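Local coordinates for protein germination-specific N-acetylmuramoyl-L-alanine amidase, Autolysin (PDB 7RAG) that probably hydrolyses the N-acetylmuramoyl-L-alanine amide bond of peptidoglycan as a zinc-dependent amidase that forms a complex with the GerS lipoprotein, at residues B[42-45]-B[46-50]. Residues are numbered along the deposited sequence; the frame is centred on the assembly and turned at random.
Sequences KDIN and LAITL
L46 N donates to K42 O at 3.0 Å; the same carbonyl also accepts from R67. A47 follows with a bond from its N to D43 O at 2.9 Å, and its CB rests 3.4 Å from that oxygen. These i to i+4 bonds belong to the first turns of helix 41-58, which crosses over between the parallel strands 18-23 and 62-65 in a beta-alpha-beta unit and begins at the zinc ligand E41. I48 N donates to I44 O with an almost straight N-H...O angle of 177°, while the two isoleucines run alongside each other on one side of the helix, I44 CG2 3.6 Å from I48 CD1. The chi1 of -67° sets I44 CG2 beside its carbonyl carbon, on the side where I48 CD1 lies; Q194 of helix 191-211 touches both residues. T49 grips N45 O twice: its N bonds at 2.9 Å, and its OG1, set beside the backbone N by a chi1 of -60°, donates at 2.7 Å from above the opposite face of the carbonyl plane, off its lone pairs. The side chain of N45 bonds through ND2 to G24 O and lies close to H25 and E41, two of the zinc ligands, and T49 packs on L21 and A23 of strand 18-23.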
ATOM      1  N   LYS B  42      32.896  17.037  16.279  1.00 65.60           N
ATOM      2  CA  LYS B  42      33.585  15.812  15.850  1.00 67.70           C
ATOM      3  C   LYS B  42      32.792  14.544  16.135  1.00 68.64           C
ATOM      4  O   LYS B  42      32.428  13.789  15.220  1.00 65.77           O
ATOM      5  CB  LYS B  42      34.929  15.672  16.579  1.00 74.15           C
ATOM      6  CG  LYS B  42      36.048  16.544  16.119  1.00 74.00           C
ATOM      7  CD  LYS B  42      37.410  15.999  16.610  1.00 74.46           C
ATOM      8  CE  LYS B  42      37.385  15.528  18.056  1.00 76.29           C
ATOM      9  NZ  LYS B  42      38.750  15.105  18.534  1.00 73.75           N
ATOM     10  N   ASP B  43      32.491  14.338  17.420  1.00 67.46           N
ATOM     11  CA  ASP B  43      31.948  13.082  17.908  1.00 71.35           C
ATOM     12  C   ASP B  43      30.492  12.906  17.515  1.00 66.14           C
ATOM     13  O   ASP B  43      30.082  11.804  17.138  1.00 68.16           O
ATOM     14  CB  ASP B  43      32.119  13.009  19.424  1.00 78.41           C
ATOM     15  CG  ASP B  43      33.563  13.278  19.857  1.00 89.68           C
ATOM     16  OD1 ASP B  43      34.486  12.675  19.249  1.00 85.38           O
ATOM     17  OD2 ASP B  43      33.775  14.102  20.786  1.00 97.20           O
ATOM     18  N   ILE B  44      29.704  13.978  17.568  1.00 65.55           N
ATOM     19  CA  ILE B  44      28.313  13.891  17.133  1.00 62.45           C
ATOM     20  C   ILE B  44      28.223  13.629  15.627  1.00 59.30           C
ATOM     21  O   ILE B  44      27.419  12.801  15.173  1.00 62.23           O
ATOM     22  CB  ILE B  44      27.560  15.164  17.555  1.00 66.52           C
ATOM     23  CG1 ILE B  44      27.461  15.203  19.087  1.00 68.56           C
ATOM     24  CG2 ILE B  44      26.183  15.236  16.897  1.00 63.57           C
ATOM     25  CD1 ILE B  44      26.565  16.283  19.622  1.00 74.94           C
ATOM     26  N   ASN B  45      29.032  14.329  14.832  1.00 58.42           N
ATOM     27  CA  ASN B  45      29.043  14.099  13.392  1.00 59.63           C
ATOM     28  C   ASN B  45      29.376  12.649  13.083  1.00 58.44           C
ATOM     29  O   ASN B  45      28.709  12.004  12.261  1.00 50.87           O
ATOM     30  CB  ASN B  45      30.062  15.014  12.706  1.00 59.64           C
ATOM     31  CG  ASN B  45      29.697  16.465  12.768  1.00 58.01           C
ATOM     32  OD1 ASN B  45      28.590  16.835  13.147  1.00 55.96           O
ATOM     33  ND2 ASN B  45      30.635  17.310  12.383  1.00 58.62           N
ATOM     34  N   LEU B  46      30.426  12.125  13.734  1.00 59.98           N
ATOM     35  CA  LEU B  46      30.820  10.742  13.515  1.00 53.67           C
ATOM     36  C   LEU B  46      29.710   9.795  13.926  1.00 53.99           C
ATOM     37  O   LEU B  46      29.437   8.812  13.228  1.00 53.65           O
ATOM     38  CB  LEU B  46      32.101  10.429  14.284  1.00 56.36           C
ATOM     39  CG  LEU B  46      32.663   9.000  14.214  1.00 61.44           C
ATOM     40  CD1 LEU B  46      33.124   8.676  12.784  1.00 59.16           C
ATOM     41  CD2 LEU B  46      33.809   8.795  15.220  1.00 55.27           C
ATOM     42  N   ALA B  47      29.046  10.077  15.049  1.00 53.08           N
ATOM     43  CA  ALA B  47      27.992   9.183  15.520  1.00 54.30           C
ATOM     44  C   ALA B  47      26.839   9.118  14.519  1.00 55.45           C
ATOM     45  O   ALA B  47      26.398   8.023  14.138  1.00 53.86           O
ATOM     46  CB  ALA B  47      27.497   9.629  16.899  1.00 57.01           C
ATOM     47  N   ILE B  48      26.339  10.287  14.086  1.00 50.71           N
ATOM     48  CA  ILE B  48      25.237  10.312  13.127  1.00 53.13           C
ATOM     49  C   ILE B  48      25.658   9.657  11.819  1.00 46.79           C
ATOM     50  O   ILE B  48      24.922   8.847  11.248  1.00 48.32           O
ATOM     51  CB  ILE B  48      24.734  11.751  12.894  1.00 54.19           C
ATOM     52  CG1 ILE B  48      24.171  12.335  14.185  1.00 53.36           C
ATOM     53  CG2 ILE B  48      23.664  11.764  11.823  1.00 46.81           C
ATOM     54  CD1 ILE B  48      24.170  13.820  14.205  1.00 54.81           C
ATOM     55  N   THR B  49      26.855   9.981  11.338  1.00 48.55           N
ATOM     56  CA  THR B  49      27.353   9.390  10.103  1.00 47.36           C
ATOM     57  C   THR B  49      27.428   7.864  10.179  1.00 50.43           C
ATOM     58  O   THR B  49      27.111   7.180   9.194  1.00 47.15           O
ATOM     59  CB  THR B  49      28.727   9.972   9.785  1.00 46.96           C
ATOM     60  OG1 THR B  49      28.623  11.398   9.639  1.00 43.73           O
ATOM     61  CG2 THR B  49      29.277   9.352   8.528  1.00 45.12           C
ATOM     62  N   LEU B  50      27.853   7.302  11.325  1.00 46.85           N
ATOM     63  CA  LEU B  50      27.924   5.851  11.418  1.00 47.91           C
ATOM     64  C   LEU B  50      26.540   5.217  11.546  1.00 49.67           C
ATOM     65  O   LEU B  50      26.312   4.115  11.013  1.00 50.25           O
ATOM     66  CB  LEU B  50      28.835   5.430  12.568  1.00 50.43           C
ATOM     67  CG  LEU B  50      30.306   5.773  12.286  1.00 55.64           C
ATOM     68  CD1 LEU B  50      31.157   5.467  13.479  1.00 52.49           C
ATOM     69  CD2 LEU B  50      30.870   5.074  11.025  1.00 47.91           C
TER